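Local coordinates for resiniferatoxin-binding, phosphotriesterase-related protein (Rhodobacter sphaeroides 2.4.1, PDB 3K2G) that probably acts as a binuclear zinc-dependent hydrolase of the phosphotriesterase family, with a TIM-barrel fold and inferred activity on phosphoric diesters, at residues I299-D304 / E341-T346; L259-I264 / L288-H293; T31-H36 / R350-S355. All blocks are in the same frame, centred on the assembly; numbering follows the deposited sequence.

In the fold
The three contacts pack barrel strands, or the loop just after one, against outer helices. Contacts 1 and 2 use neighbouring parallel strands, 299-301 and 258-261, joined by backbone bonds such as L300 N to L259 O (3.0 Å); their centres lie about 10 Å apart. Contacts 1 and 3 share helix 337-352, with centres about 8 Å apart. D304 from contact 1 and H34 and H36 from contact 3 bind the same zinc, while E35 OE2 ties the two together by a probable hydrogen bond of 2.6 Å to S302 OG. The centres of contacts 2 and 3 are about 15 Å apart; the F261 side chain is about 13 Å from a zinc, but D262 holds the zinc ligand H238.

Contact 1 of 3, residues I299-D304 / E341-T346; sequences ILLSHD and ETLMVT. With ZN (zinc ion), chain I.
One water couples the strand to the helix: it accepts from L301 N at 2.8 Å and donates to L343 O, also at 2.8 Å. It thus bridges a strand amide and a helix carbonyl that make no direct hydrogen bond to each other. Apart from this bridge the side-chain contacts are apolar, with L343 CD2 also against the I299 carbonyl oxygen. L343 leans along I299, the two side chains pointing the same way, and its CD2 lies 3.7 Å from I299 CB. With CG anti to the carbonyl carbon (chi1 -66°), the other methyl of L343, CD1, comes 4.0 Å from L301 CD1. L301 CD1 lies between two helix side chains: L343 meets it on a slanting course, and M344, a selenomethionine, passes at about a right angle with its SE 4.0 Å away. The bend at chi2 (-54°) turns the selenium of M344 toward L301. The short axes of strand 299-301 and helix 341-346 approach to 7.6 Å at 74°, so the helix runs steeply across the strand and offers it only L343 and M344. F326 and L330 of helix 321-332 add to the same apolar layer, and N347 ND2 bonds to I299 O. Beyond the strand the chain turns to the metal: D304 OD1 binds zinc at 2.3 Å, and OD2 accepts from the water that is also a zinc ligand. A strand packed on an outer helix, with a metal-binding aspartate just past its C-terminal end, is characteristic of the TIM-barrel metallo-dependent hydrolases.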
loop_
_atom_site.group_PDB
_atom_site.type_symbol
_atom_site.label_atom_id
_atom_site.label_comp_id
_atom_site.label_asym_id
_atom_site.label_seq_id
_atom_site.Cartn_x
_atom_site.Cartn_y
_atom_site.Cartn_z
ATOM N N ILE B 299 22.465 -8.447 -2.057
ATOM C CA ILE B 299 21.520 -9.553 -1.927
ATOM C C ILE B 299 22.117 -10.950 -2.075
ATOM O O ILE B 299 22.796 -11.245 -3.061
ATOM C CB ILE B 299 20.369 -9.398 -2.945
ATOM C CG1 ILE B 299 19.699 -8.032 -2.749
ATOM C CG2 ILE B 299 19.357 -10.528 -2.760
ATOM C CD1 ILE B 299 18.598 -7.731 -3.740
ATOM N N LEU B 300 21.842 -11.806 -1.089
ATOM C CA LEU B 300 22.321 -13.189 -1.078
ATOM C C LEU B 300 21.125 -14.142 -0.988
ATOM O O LEU B 300 20.120 -13.820 -0.353
ATOM C CB LEU B 300 23.252 -13.431 0.115
ATOM C CG LEU B 300 24.534 -12.591 0.158
ATOM C CD1 LEU B 300 25.324 -12.921 1.410
ATOM C CD2 LEU B 300 25.369 -12.868 -1.089
ATOM N N LEU B 301 21.257 -15.314 -1.609
ATOM C CA LEU B 301 20.185 -16.316 -1.651
ATOM C C LEU B 301 20.644 -17.714 -1.237
ATOM O O LEU B 301 21.720 -18.147 -1.620
ATOM C CB LEU B 301 19.640 -16.424 -3.072
ATOM C CG LEU B 301 19.215 -15.173 -3.841
ATOM C CD1 LEU B 301 18.930 -15.556 -5.296
ATOM C CD2 LEU B 301 17.998 -14.554 -3.199
ATOM N N SER B 302 19.816 -18.425 -0.478
ATOM C CA SER B 302 20.148 -19.792 -0.070
ATOM C C SER B 302 18.888 -20.461 0.502
ATOM O O SER B 302 17.835 -19.820 0.552
ATOM C CB SER B 302 21.285 -19.779 0.959
ATOM O OG SER B 302 22.302 -20.707 0.605
ATOM N N HIS B 303 18.982 -21.730 0.913
ATOM C CA HIS B 303 17.815 -22.438 1.467
ATOM C C HIS B 303 17.831 -22.618 2.983
ATOM O O HIS B 303 16.782 -22.815 3.606
ATOM C CB HIS B 303 17.665 -23.863 0.904
ATOM C CG HIS B 303 17.954 -24.005 -0.558
ATOM N ND1 HIS B 303 19.235 -23.998 -1.067
ATOM C CD2 HIS B 303 17.134 -24.261 -1.605
ATOM C CE1 HIS B 303 19.193 -24.247 -2.364
ATOM N NE2 HIS B 303 17.930 -24.411 -2.716
ATOM N N ASP B 304 19.016 -22.578 3.577
ATOM C CA ASP B 304 19.157 -22.818 5.007
ATOM C C ASP B 304 18.603 -24.206 5.350
ATOM O O ASP B 304 17.839 -24.378 6.304
ATOM C CB ASP B 304 18.439 -21.761 5.855
ATOM C CG ASP B 304 18.767 -21.897 7.337
ATOM O OD1 ASP B 304 19.840 -22.457 7.644
ATOM O OD2 ASP B 304 17.979 -21.442 8.193
ATOM N N GLU B 341 23.245 -13.885 -12.336
ATOM C CA GLU B 341 24.666 -14.197 -12.258
ATOM C C GLU B 341 25.251 -13.440 -11.066
ATOM O O GLU B 341 26.074 -13.975 -10.321
ATOM C CB GLU B 341 25.356 -13.766 -13.558
ATOM C CG GLU B 341 26.866 -13.958 -13.602
ATOM C CD GLU B 341 27.287 -15.412 -13.520
ATOM O OE1 GLU B 341 26.655 -16.260 -14.182
ATOM O OE2 GLU B 341 28.262 -15.705 -12.801
ATOM N N THR B 342 24.811 -12.194 -10.896
ATOM C CA THR B 342 25.271 -11.347 -9.797
ATOM C C THR B 342 24.885 -11.946 -8.439
ATOM O O THR B 342 25.675 -11.956 -7.496
ATOM C CB THR B 342 24.666 -9.922 -9.911
ATOM O OG1 THR B 342 25.194 -9.273 -11.075
ATOM C CG2 THR B 342 24.990 -9.090 -8.673
ATOM N N LEU B 343 23.667 -12.459 -8.359
ATOM C CA LEU B 343 23.164 -13.048 -7.126
ATOM C C LEU B 343 23.866 -14.334 -6.702
ATOM O O LEU B 343 24.183 -14.499 -5.528
ATOM C CB LEU B 343 21.655 -13.308 -7.253
ATOM C CG LEU B 343 20.792 -12.051 -7.386
ATOM C CD1 LEU B 343 19.365 -12.425 -7.733
ATOM C CD2 LEU B 343 20.839 -11.277 -6.087
HETATM N N MSE B 344 24.126 -15.228 -7.653
HETATM C CA MSE B 344 24.746 -16.518 -7.339
HETATM C C MSE B 344 26.259 -16.628 -7.441
HETATM O O MSE B 344 26.836 -17.612 -6.971
HETATM C CB MSE B 344 24.140 -17.613 -8.216
HETATM C CG MSE B 344 22.631 -17.746 -8.078
HETATM SE SE MSE B 344 22.011 -17.976 -6.249
HETATM C CE MSE B 344 22.734 -19.753 -5.965
ATOM N N VAL B 345 26.907 -15.644 -8.061
ATOM C CA VAL B 345 28.355 -15.703 -8.223
ATOM C C VAL B 345 29.054 -14.445 -7.739
ATOM O O VAL B 345 29.865 -14.490 -6.812
ATOM C CB VAL B 345 28.751 -15.925 -9.712
ATOM C CG1 VAL B 345 30.270 -15.940 -9.850
ATOM C CG2 VAL B 345 28.166 -17.231 -10.231
ATOM N N THR B 346 28.730 -13.319 -8.362
ATOM C CA THR B 346 29.368 -12.061 -8.004
ATOM C C THR B 346 29.171 -11.658 -6.543
ATOM O O THR B 346 30.140 -11.334 -5.857
ATOM C CB THR B 346 28.890 -10.911 -8.919
ATOM O OG1 THR B 346 28.870 -11.361 -10.282
ATOM C CG2 THR B 346 29.848 -9.727 -8.818
HETATM ZN ZN ZN I . 21.252 -21.741 9.338
HETATM O O HOH W 1 23.757 -15.225 -2.877
HETATM O O HOH W 2 19.843 -21.060 10.521
#

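Contact 2 of 3, residues L259-I264 / L288-H293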
loop_
_atom_site.group_PDB
_atom_site.type_symbol
_atom_site.label_atom_id
_atom_site.label_comp_id
_atom_site.label_asym_id
_atom_site.label_seq_id
_atom_site.Cartn_x
_atom_site.Cartn_y
_atom_site.Cartn_z
ATOM N N LEU B 259 22.156 -8.653 2.725
ATOM C CA LEU B 259 20.838 -9.077 3.183
ATOM C C LEU B 259 20.683 -10.487 2.639
ATOM O O LEU B 259 20.549 -10.692 1.434
ATOM C CB LEU B 259 19.751 -8.162 2.617
ATOM C CG LEU B 259 19.894 -6.676 2.968
ATOM C CD1 LEU B 259 18.688 -5.915 2.435
ATOM C CD2 LEU B 259 20.005 -6.503 4.485
ATOM N N GLU B 260 20.718 -11.466 3.530
ATOM C CA GLU B 260 20.629 -12.845 3.088
ATOM C C GLU B 260 19.237 -13.459 3.130
ATOM O O GLU B 260 18.669 -13.678 4.198
ATOM C CB GLU B 260 21.599 -13.703 3.904
ATOM C CG GLU B 260 21.757 -15.116 3.381
ATOM C CD GLU B 260 22.872 -15.867 4.086
ATOM O OE1 GLU B 260 22.665 -16.348 5.223
ATOM O OE2 GLU B 260 23.967 -15.960 3.501
ATOM N N PHE B 261 18.684 -13.714 1.949
ATOM C CA PHE B 261 17.383 -14.360 1.834
ATOM C C PHE B 261 17.715 -15.847 1.711
ATOM O O PHE B 261 17.658 -16.437 0.637
ATOM C CB PHE B 261 16.646 -13.836 0.600
ATOM C CG PHE B 261 16.163 -12.421 0.762
ATOM C CD1 PHE B 261 14.905 -12.156 1.294
ATOM C CD2 PHE B 261 16.991 -11.352 0.436
ATOM C CE1 PHE B 261 14.480 -10.844 1.507
ATOM C CE2 PHE B 261 16.579 -10.040 0.645
ATOM C CZ PHE B 261 15.321 -9.783 1.178
ATOM N N ASP B 262 18.096 -16.420 2.848
ATOM C CA ASP B 262 18.486 -17.820 2.954
ATOM C C ASP B 262 17.338 -18.778 3.250
ATOM O O ASP B 262 17.581 -19.925 3.606
ATOM C CB ASP B 262 19.545 -17.970 4.052
ATOM C CG ASP B 262 19.231 -17.136 5.287
ATOM O OD1 ASP B 262 18.079 -17.184 5.772
ATOM O OD2 ASP B 262 20.142 -16.433 5.775
HETATM N N MSE B 263 16.098 -18.325 3.107
HETATM C CA MSE B 263 14.964 -19.198 3.397
HETATM C C MSE B 263 14.128 -19.534 2.171
HETATM O O MSE B 263 12.967 -19.940 2.282
HETATM C CB MSE B 263 14.099 -18.570 4.489
HETATM C CG MSE B 263 14.805 -18.556 5.839
HETATM SE SE MSE B 263 14.140 -17.324 7.167
HETATM C CE MSE B 263 12.301 -17.966 7.273
ATOM N N ILE B 264 14.738 -19.377 1.002
ATOM C CA ILE B 264 14.072 -19.676 -0.256
ATOM C C ILE B 264 13.577 -21.112 -0.271
ATOM O O ILE B 264 14.358 -22.046 -0.074
ATOM C CB ILE B 264 15.027 -19.529 -1.444
ATOM C CG1 ILE B 264 15.564 -18.097 -1.509
ATOM C CG2 ILE B 264 14.317 -19.952 -2.726
ATOM C CD1 ILE B 264 14.498 -17.042 -1.644
ATOM N N LEU B 288 13.206 -7.668 -5.819
ATOM C CA LEU B 288 13.064 -6.767 -6.957
ATOM C C LEU B 288 13.144 -5.331 -6.469
ATOM O O LEU B 288 13.847 -4.502 -7.048
ATOM C CB LEU B 288 11.719 -6.986 -7.646
ATOM C CG LEU B 288 11.701 -7.891 -8.877
ATOM C CD1 LEU B 288 12.343 -9.235 -8.561
ATOM C CD2 LEU B 288 10.254 -8.065 -9.334
ATOM N N GLY B 289 12.408 -5.052 -5.397
ATOM C CA GLY B 289 12.398 -3.720 -4.824
ATOM C C GLY B 289 13.777 -3.300 -4.354
ATOM O O GLY B 289 14.230 -2.195 -4.653
ATOM N N LEU B 290 14.449 -4.172 -3.610
ATOM C CA LEU B 290 15.783 -3.841 -3.135
ATOM C C LEU B 290 16.654 -3.482 -4.334
ATOM O O LEU B 290 17.405 -2.510 -4.289
ATOM C CB LEU B 290 16.386 -5.015 -2.356
ATOM C CG LEU B 290 15.883 -5.189 -0.918
ATOM C CD1 LEU B 290 16.387 -6.512 -0.366
ATOM C CD2 LEU B 290 16.364 -4.025 -0.043
ATOM N N ALA B 291 16.536 -4.253 -5.412
ATOM C CA ALA B 291 17.316 -3.993 -6.622
ATOM C C ALA B 291 16.937 -2.642 -7.229
ATOM O O ALA B 291 17.814 -1.859 -7.608
ATOM C CB ALA B 291 17.099 -5.101 -7.641
ATOM N N ASP B 292 15.634 -2.375 -7.313
ATOM C CA ASP B 292 15.130 -1.116 -7.863
ATOM C C ASP B 292 15.734 0.072 -7.133
ATOM O O ASP B 292 15.873 1.154 -7.698
ATOM C CB ASP B 292 13.601 -1.030 -7.744
ATOM C CG ASP B 292 12.881 -1.906 -8.751
ATOM O OD1 ASP B 292 13.266 -1.886 -9.938
ATOM O OD2 ASP B 292 11.917 -2.601 -8.362
ATOM N N HIS B 293 16.082 -0.128 -5.868
ATOM C CA HIS B 293 16.664 0.948 -5.088
ATOM C C HIS B 293 18.191 0.978 -5.123
ATOM O O HIS B 293 18.811 1.772 -4.421
ATOM C CB HIS B 293 16.156 0.872 -3.653
ATOM C CG HIS B 293 14.675 1.053 -3.539
ATOM N ND1 HIS B 293 14.028 2.186 -3.986
ATOM C CD2 HIS B 293 13.714 0.245 -3.034
ATOM C CE1 HIS B 293 12.731 2.068 -3.760
ATOM N NE2 HIS B 293 12.515 0.898 -3.183
#
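L290 of helix 280-292 pushes its CD1 methyl into the angle between two strand side chains, L259 and F261. L290 CD1 lies 3.7 Å from L259 CD1, and L290 CD2 is close to the same methyl at 3.9 Å, so both branches of the helix leucine bear on one methyl of the strand leucine. The two leucines meet at a slant. Against the aromatic ring the approach is different: F261 and L290 come from opposite directions, and L290 CD1 reaches the ring at its edge, near its plane, 3.7 Å from F261 CE2 and 3.8 Å from F261 CZ. The methyl thus abuts the rim rather than covering a face. L259 and F261 can share one partner because, two residues apart on the strand, both send their side chains outward to the helix layer. For L290, CG anti to the carbonyl carbon (chi1 -78°) carries the forked end across to them. No hydrogen bond crosses the contact; a single buried helix residue makes all of its helix side. This is the strand-to-helix packing of a beta-alpha-beta unit of the TIM barrel: strand 258-261, helix 280-292, then the adjoining parallel strand 299-301, whose I299 packs against both F261 and L290. Q249 of helix 246-255 also touches both, and V283 and I287 of helix 280-292 touch F261.

Contact 3 of 3, residues T31-H36 / R350-S355; sequences TLMHEH and RVFDAS. With ZN (zinc ion), chain I.
M33, a selenomethionine, and V351 reach toward each other tip to tip, while F352 comes at M33 from the opposite direction. M33 CE lies 3.9 Å from V351 CG1 and 4.1 Å from V351 CG2, so the terminal methyl meets both branches of the valine. The selenium instead lies near the phenyl ring, approaching it obliquely: M33 SE is 3.9 Å from F352 CE2 and 5.2 Å from the ring centroid. The line to the centroid is 69° off the ring normal, a Met-aromatic contact. V351 CG1 stands above one face of that ring, 4.3 Å from its plane and displaced toward the rim, so the two helix residues are packed on each other as well as on M33. Bends at chi2 (-62°) and chi3 (-52°) curl the M33 chain, setting the methyl against V351 and the selenium nearest F352, which the methyl also approaches. P348 of the same helix also touches M33, and E260 of strand 258-261 packs beside it. Just past the helix, D353 OD1 accepts from S355 N at 2.7 Å in an Asx turn, and S355 OG bonds to the same oxygen. Farther along the segment from M33, H34 NE2 and H36 NE2 each bind zinc, a site completed by E177, D304 and a water. The contact is probably held mainly by dispersion, with perhaps some selenium-aromatic attraction, which implies an apolar join between the terminal helix and the backbone segment that carries two zinc ligands.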
loop_
_atom_site.group_PDB
_atom_site.type_symbol
_atom_site.label_atom_id
_atom_site.label_comp_id
_atom_site.label_asym_id
_atom_site.label_seq_id
_atom_site.Cartn_x
_atom_site.Cartn_y
_atom_site.Cartn_z
ATOM N N THR B 31 27.440 -20.237 -6.002
ATOM C CA THR B 31 27.465 -20.601 -4.591
ATOM C C THR B 31 26.197 -20.434 -3.759
ATOM O O THR B 31 25.385 -19.547 -4.006
ATOM C CB THR B 31 28.579 -19.779 -3.888
ATOM O OG1 THR B 31 29.833 -20.017 -4.540
ATOM C CG2 THR B 31 28.683 -20.132 -2.410
ATOM N N LEU B 32 26.061 -21.303 -2.756
ATOM C CA LEU B 32 24.964 -21.239 -1.801
ATOM C C LEU B 32 25.647 -20.735 -0.528
ATOM O O LEU B 32 26.454 -21.441 0.082
ATOM C CB LEU B 32 24.345 -22.626 -1.565
ATOM C CG LEU B 32 23.442 -23.214 -2.653
ATOM C CD1 LEU B 32 23.023 -24.635 -2.266
ATOM C CD2 LEU B 32 22.211 -22.333 -2.816
HETATM N N MSE B 33 25.328 -19.500 -0.150
HETATM C CA MSE B 33 25.914 -18.850 1.014
HETATM C C MSE B 33 25.505 -19.362 2.388
HETATM O O MSE B 33 26.167 -19.060 3.384
HETATM C CB MSE B 33 25.612 -17.351 0.971
HETATM C CG MSE B 33 26.459 -16.557 -0.022
HETATM SE SE MSE B 33 28.322 -16.598 0.330
HETATM C CE MSE B 33 28.251 -16.053 2.176
ATOM N N HIS B 34 24.433 -20.136 2.463
ATOM C CA HIS B 34 23.993 -20.581 3.772
ATOM C C HIS B 34 23.254 -21.912 3.753
ATOM O O HIS B 34 22.047 -21.963 3.511
ATOM C CB HIS B 34 23.116 -19.478 4.373
ATOM C CG HIS B 34 22.770 -19.681 5.812
ATOM N ND1 HIS B 34 22.979 -18.709 6.764
ATOM C CD2 HIS B 34 22.188 -20.721 6.455
ATOM C CE1 HIS B 34 22.539 -19.139 7.933
ATOM N NE2 HIS B 34 22.053 -20.356 7.772
ATOM N N GLU B 35 23.989 -22.982 4.027
ATOM C CA GLU B 35 23.412 -24.325 4.049
ATOM C C GLU B 35 24.057 -25.155 5.149
ATOM O O GLU B 35 25.228 -24.959 5.479
ATOM C CB GLU B 35 23.663 -25.045 2.722
ATOM C CG GLU B 35 23.223 -24.306 1.475
ATOM C CD GLU B 35 21.717 -24.114 1.396
ATOM O OE1 GLU B 35 20.974 -24.956 1.944
ATOM O OE2 GLU B 35 21.279 -23.123 0.770
ATOM N N HIS B 36 23.292 -26.079 5.724
ATOM C CA HIS B 36 23.840 -26.958 6.744
ATOM C C HIS B 36 23.904 -28.325 6.088
ATOM O O HIS B 36 22.899 -28.809 5.560
ATOM C CB HIS B 36 22.935 -26.988 7.970
ATOM C CG HIS B 36 22.813 -25.663 8.648
ATOM N ND1 HIS B 36 23.774 -25.177 9.508
ATOM C CD2 HIS B 36 21.875 -24.693 8.541
ATOM C CE1 HIS B 36 23.435 -23.963 9.900
ATOM N NE2 HIS B 36 22.288 -23.647 9.327
ATOM N N ARG B 350 31.793 -11.238 -3.552
ATOM C CA ARG B 350 31.894 -9.947 -2.872
ATOM C C ARG B 350 31.953 -10.130 -1.359
ATOM O O ARG B 350 32.596 -9.355 -0.657
ATOM C CB ARG B 350 30.698 -9.050 -3.219
ATOM C CG ARG B 350 30.720 -8.486 -4.630
ATOM C CD ARG B 350 29.546 -7.543 -4.855
ATOM N NE ARG B 350 29.740 -6.708 -6.039
ATOM C CZ ARG B 350 29.027 -6.805 -7.156
ATOM N NH1 ARG B 350 28.060 -7.709 -7.257
ATOM N NH2 ARG B 350 29.279 -5.989 -8.177
ATOM N N VAL B 351 31.264 -11.144 -0.850
ATOM C CA VAL B 351 31.276 -11.386 0.584
ATOM C C VAL B 351 32.696 -11.650 1.081
ATOM O O VAL B 351 33.102 -11.152 2.133
ATOM C CB VAL B 351 30.397 -12.605 0.959
ATOM C CG1 VAL B 351 30.548 -12.922 2.449
ATOM C CG2 VAL B 351 28.937 -12.314 0.613
ATOM N N PHE B 352 33.443 -12.423 0.301
ATOM C CA PHE B 352 34.801 -12.818 0.653
ATOM C C PHE B 352 35.912 -11.963 0.056
ATOM O O PHE B 352 37.061 -12.067 0.478
ATOM C CB PHE B 352 35.034 -14.259 0.208
ATOM C CG PHE B 352 34.143 -15.255 0.883
ATOM C CD1 PHE B 352 34.480 -15.767 2.132
ATOM C CD2 PHE B 352 32.984 -15.708 0.260
ATOM C CE1 PHE B 352 33.678 -16.717 2.757
ATOM C CE2 PHE B 352 32.168 -16.661 0.875
ATOM C CZ PHE B 352 32.518 -17.170 2.127
ATOM N N ASP B 353 35.572 -11.126 -0.916
ATOM C CA ASP B 353 36.582 -10.326 -1.599
ATOM C C ASP B 353 36.228 -8.849 -1.702
ATOM O O ASP B 353 35.359 -8.468 -2.484
ATOM C CB ASP B 353 36.783 -10.895 -3.002
ATOM C CG ASP B 353 38.055 -10.409 -3.653
ATOM O OD1 ASP B 353 38.382 -9.214 -3.496
ATOM O OD2 ASP B 353 38.717 -11.225 -4.327
ATOM N N ALA B 354 36.918 -8.015 -0.931
ATOM C CA ALA B 354 36.655 -6.583 -0.955
ATOM C C ALA B 354 37.108 -5.901 -2.248
ATOM O O ALA B 354 36.724 -4.765 -2.510
ATOM C CB ALA B 354 37.321 -5.912 0.242
ATOM N N SER B 355 37.915 -6.581 -3.062
ATOM C CA SER B 355 38.395 -5.966 -4.301
ATOM C C SER B 355 37.357 -5.971 -5.413
ATOM O O SER B 355 37.547 -5.332 -6.448
ATOM C CB SER B 355 39.653 -6.669 -4.808
ATOM O OG SER B 355 39.328 -7.905 -5.412
HETATM ZN ZN ZN I . 21.252 -21.741 9.338
HETATM O O HOH W 2 19.843 -21.060 10.521
#